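Long-range contact in alternansucrase (Leuconostoc mesenteroides, PDB 6HVG), which is a large glycoside hydrolase family 70 protein with a TIM-barrel-type domain and flanking repeats of the choline-binding kind: residues V821-Y826 with I1045-S1050. Numbering follows the deposited sequence.
Sequences VPRVYY and IYEGFS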
ATOM      1  N   VAL A 821       9.300 -24.517 -14.692  1.00 37.92           N
ATOM      2  CA  VAL A 821       8.918 -25.293 -13.532  1.00 37.78           C
ATOM      3  C   VAL A 821       7.613 -24.721 -12.998  1.00 39.67           C
ATOM      4  O   VAL A 821       7.603 -23.651 -12.400  1.00 41.25           O
ATOM      5  CB  VAL A 821       9.958 -25.216 -12.417  1.00 38.73           C
ATOM      6  CG1 VAL A 821       9.447 -25.966 -11.185  1.00 40.22           C
ATOM      7  CG2 VAL A 821      11.321 -25.739 -12.866  1.00 37.21           C
ATOM      8  N   PRO A 822       6.487 -25.397 -13.232  1.00 43.10           N
ATOM      9  CA  PRO A 822       5.236 -24.816 -12.725  1.00 43.91           C
ATOM     10  C   PRO A 822       5.140 -24.846 -11.206  1.00 44.78           C
ATOM     11  O   PRO A 822       5.722 -25.716 -10.577  1.00 47.98           O
ATOM     12  CB  PRO A 822       4.159 -25.691 -13.351  1.00 44.63           C
ATOM     13  CG  PRO A 822       4.846 -26.979 -13.625  1.00 45.79           C
ATOM     14  CD  PRO A 822       6.253 -26.624 -14.000  1.00 44.29           C
ATOM     15  N   ARG A 823       4.449 -23.867 -10.632  1.00 45.66           N
ATOM     16  CA  ARG A 823       4.145 -23.869  -9.214  1.00 44.76           C
ATOM     17  C   ARG A 823       2.643 -23.866  -8.968  1.00 44.07           C
ATOM     18  O   ARG A 823       1.897 -23.112  -9.601  1.00 42.84           O
ATOM     19  CB  ARG A 823       4.770 -22.685  -8.507  1.00 45.13           C
ATOM     20  CG  ARG A 823       4.672 -22.826  -6.995  1.00 48.41           C
ATOM     21  CD  ARG A 823       5.434 -21.734  -6.268  1.00 50.45           C
ATOM     22  NE  ARG A 823       4.818 -20.442  -6.488  1.00 52.10           N
ATOM     23  CZ  ARG A 823       5.238 -19.311  -5.950  1.00 56.01           C
ATOM     24  NH1 ARG A 823       6.281 -19.316  -5.133  1.00 59.78           N
ATOM     25  NH2 ARG A 823       4.602 -18.179  -6.244  1.00 58.84           N
ATOM     26  N   VAL A 824       2.226 -24.725  -8.042  1.00 42.73           N
ATOM     27  CA  VAL A 824       0.831 -24.890  -7.703  1.00 44.59           C
ATOM     28  C   VAL A 824       0.528 -24.312  -6.318  1.00 45.37           C
ATOM     29  O   VAL A 824       1.249 -24.575  -5.333  1.00 45.37           O
ATOM     30  CB  VAL A 824       0.440 -26.377  -7.709  1.00 44.97           C
ATOM     31  CG1 VAL A 824      -1.028 -26.534  -7.355  1.00 45.49           C
ATOM     32  CG2 VAL A 824       0.728 -27.000  -9.065  1.00 45.03           C
ATOM     33  N   TYR A 825      -0.544 -23.532  -6.246  1.00 44.39           N
ATOM     34  CA  TYR A 825      -0.891 -22.801  -5.026  1.00 44.26           C
ATOM     35  C   TYR A 825      -1.862 -23.618  -4.189  1.00 44.38           C
ATOM     36  O   TYR A 825      -2.943 -23.973  -4.644  1.00 42.59           O
ATOM     37  CB  TYR A 825      -1.494 -21.416  -5.401  1.00 45.02           C
ATOM     38  CG  TYR A 825      -1.992 -20.582  -4.231  1.00 45.42           C
ATOM     39  CD1 TYR A 825      -1.239 -20.442  -3.077  1.00 46.25           C
ATOM     40  CD2 TYR A 825      -3.230 -19.938  -4.272  1.00 46.64           C
ATOM     41  CE1 TYR A 825      -1.704 -19.685  -2.008  1.00 45.81           C
ATOM     42  CE2 TYR A 825      -3.690 -19.170  -3.214  1.00 44.65           C
ATOM     43  CZ  TYR A 825      -2.927 -19.052  -2.086  1.00 45.21           C
ATOM     44  OH  TYR A 825      -3.389 -18.316  -1.027  1.00 48.20           O
ATOM     45  N   TYR A 826      -1.472 -23.875  -2.950  1.00 47.05           N
ATOM     46  CA  TYR A 826      -2.329 -24.517  -1.949  1.00 49.06           C
ATOM     47  C   TYR A 826      -3.775 -24.078  -2.023  1.00 49.06           C
ATOM     48  O   TYR A 826      -4.672 -24.899  -1.958  1.00 50.65           O
ATOM     49  CB  TYR A 826      -1.782 -24.191  -0.544  1.00 48.49           C
ATOM     50  CG  TYR A 826      -2.728 -24.502   0.590  1.00 47.19           C
ATOM     51  CD1 TYR A 826      -2.768 -25.770   1.176  1.00 46.45           C
ATOM     52  CD2 TYR A 826      -3.578 -23.545   1.072  1.00 47.08           C
ATOM     53  CE1 TYR A 826      -3.604 -26.038   2.245  1.00 47.20           C
ATOM     54  CE2 TYR A 826      -4.424 -23.805   2.130  1.00 48.57           C
ATOM     55  CZ  TYR A 826      -4.432 -25.054   2.713  1.00 49.07           C
ATOM     56  OH  TYR A 826      -5.289 -25.288   3.759  1.00 51.48           O
ATOM     57  N   ILE A1045       6.760 -27.415  -8.261  1.00 39.61           N
ATOM     58  CA  ILE A1045       6.808 -26.866  -6.909  1.00 39.70           C
ATOM     59  C   ILE A1045       5.398 -26.716  -6.389  1.00 39.80           C
ATOM     60  O   ILE A1045       4.510 -26.316  -7.126  1.00 43.52           O
ATOM     61  CB  ILE A1045       7.469 -25.483  -6.878  1.00 38.98           C
ATOM     62  CG1 ILE A1045       8.868 -25.543  -7.483  1.00 40.53           C
ATOM     63  CG2 ILE A1045       7.574 -24.977  -5.452  1.00 37.94           C
ATOM     64  CD1 ILE A1045       9.455 -24.192  -7.770  1.00 39.58           C
ATOM     65  N   TYR A1046       5.194 -27.041  -5.130  1.00 39.94           N
ATOM     66  CA  TYR A1046       3.913 -26.832  -4.503  1.00 43.81           C
ATOM     67  C   TYR A1046       4.114 -25.792  -3.436  1.00 46.11           C
ATOM     68  O   TYR A1046       4.885 -26.000  -2.494  1.00 43.54           O
ATOM     69  CB  TYR A1046       3.409 -28.122  -3.892  1.00 45.67           C
ATOM     70  CG  TYR A1046       2.092 -28.047  -3.172  1.00 46.71           C
ATOM     71  CD1 TYR A1046       0.916 -27.825  -3.861  1.00 48.61           C
ATOM     72  CD2 TYR A1046       2.019 -28.236  -1.807  1.00 49.56           C
ATOM     73  CE1 TYR A1046      -0.303 -27.777  -3.209  1.00 49.04           C
ATOM     74  CE2 TYR A1046       0.803 -28.201  -1.147  1.00 52.70           C
ATOM     75  CZ  TYR A1046      -0.354 -27.966  -1.853  1.00 50.84           C
ATOM     76  OH  TYR A1046      -1.552 -27.931  -1.185  1.00 53.69           O
ATOM     77  N   GLU A1047       3.445 -24.659  -3.609  1.00 48.08           N
ATOM     78  CA  GLU A1047       3.458 -23.616  -2.606  1.00 47.95           C
ATOM     79  C   GLU A1047       2.357 -23.965  -1.651  1.00 46.12           C
ATOM     80  O   GLU A1047       1.178 -23.738  -1.952  1.00 47.37           O
ATOM     81  CB  GLU A1047       3.173 -22.309  -3.289  1.00 50.48           C
ATOM     82  CG  GLU A1047       3.276 -21.116  -2.369  1.00 55.96           C
ATOM     83  CD  GLU A1047       2.728 -19.871  -3.032  1.00 56.87           C
ATOM     84  OE1 GLU A1047       1.848 -20.016  -3.895  1.00 55.07           O
ATOM     85  OE2 GLU A1047       3.186 -18.763  -2.714  1.00 61.17           O
ATOM     86  N   GLY A1048       2.723 -24.533  -0.506  1.00 45.60           N
ATOM     87  CA  GLY A1048       1.757 -25.260   0.337  1.00 48.47           C
ATOM     88  C   GLY A1048       1.317 -24.561   1.622  1.00 48.02           C
ATOM     89  O   GLY A1048       1.483 -25.108   2.689  1.00 50.03           O
ATOM     90  N   PHE A1049       0.817 -23.341   1.514  1.00 47.29           N
ATOM     91  CA  PHE A1049       0.303 -22.628   2.634  1.00 45.73           C
ATOM     92  C   PHE A1049      -0.455 -21.480   2.073  1.00 44.62           C
ATOM     93  O   PHE A1049      -0.306 -21.125   0.917  1.00 41.28           O
ATOM     94  CB  PHE A1049       1.431 -22.116   3.536  1.00 49.13           C
ATOM     95  CG  PHE A1049       2.236 -21.014   2.934  1.00 51.44           C
ATOM     96  CD1 PHE A1049       3.245 -21.285   2.022  1.00 50.22           C
ATOM     97  CD2 PHE A1049       1.996 -19.685   3.303  1.00 49.54           C
ATOM     98  CE1 PHE A1049       3.981 -20.267   1.457  1.00 52.05           C
ATOM     99  CE2 PHE A1049       2.749 -18.684   2.771  1.00 50.96           C
ATOM    100  CZ  PHE A1049       3.742 -18.962   1.840  1.00 54.28           C
ATOM    101  N   SER A1050      -1.280 -20.900   2.918  1.00 51.47           N
ATOM    102  CA  SER A1050      -2.014 -19.680   2.612  1.00 51.37           C
ATOM    103  C   SER A1050      -1.841 -18.736   3.785  1.00 50.89           C
ATOM    104  O   SER A1050      -1.835 -19.182   4.937  1.00 49.31           O
ATOM    105  CB  SER A1050      -3.468 -20.023   2.443  1.00 51.79           C
ATOM    106  OG  SER A1050      -4.292 -18.901   2.658  1.00 55.23           O
TER
HETATM  107  O   HOH W   1       2.134 -20.396  -6.889  1.00 50.47           O
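E1047 OE2 lies over one face of the R823 guanidinium, 3.7 Å above its plane and offset toward the rim, with the carboxylate and guanidinium planes stacked 14° apart. OE2 is 3.8 Å from R823 NH2, a long salt bridge held by charge alone, since no N-H points at the oxygen; OE2 is hydrogen-bonded to H752 ND1, and R823 NH1 forms a salt bridge with E1083. A bend at chi3 (67°) turns the arginine's end across the glutamate, and a water accepts from R823 NE and donates to E1047 OE1. That same OE1 meets the Y825 ring obliquely, 3.2 Å from Y825 CD1. At the edge of the Y826 ring, near its plane, Y1046 OH lies 3.4 Å from Y826 CD1, while S1050 CB approaches the ring obliquely.

The two strands carrying most of these side chains, 821-825 and 1045-1047, run parallel as neighbours in the eight-stranded barrel. I1045 N donates to P822 O, V824 N to I1045 O (2.9 Å), E1047 N to V824 O, and Y826 N to E1047 O (2.8 Å). Proline, with no N-H to donate, still joins this ladder through its carbonyl. R823, Y825, I1045 and E1047 share one face; V824 and Y1046 take the other, where Y1046 also stacks on F1074. Beta-branched V821 and I1045, suited to extended strands, meet through their CG1 atoms (3.8 Å).

R823 and E1047, long enough to stack beside their strands, thus join a buried polar network completed by E1083, H752 and the bridging water.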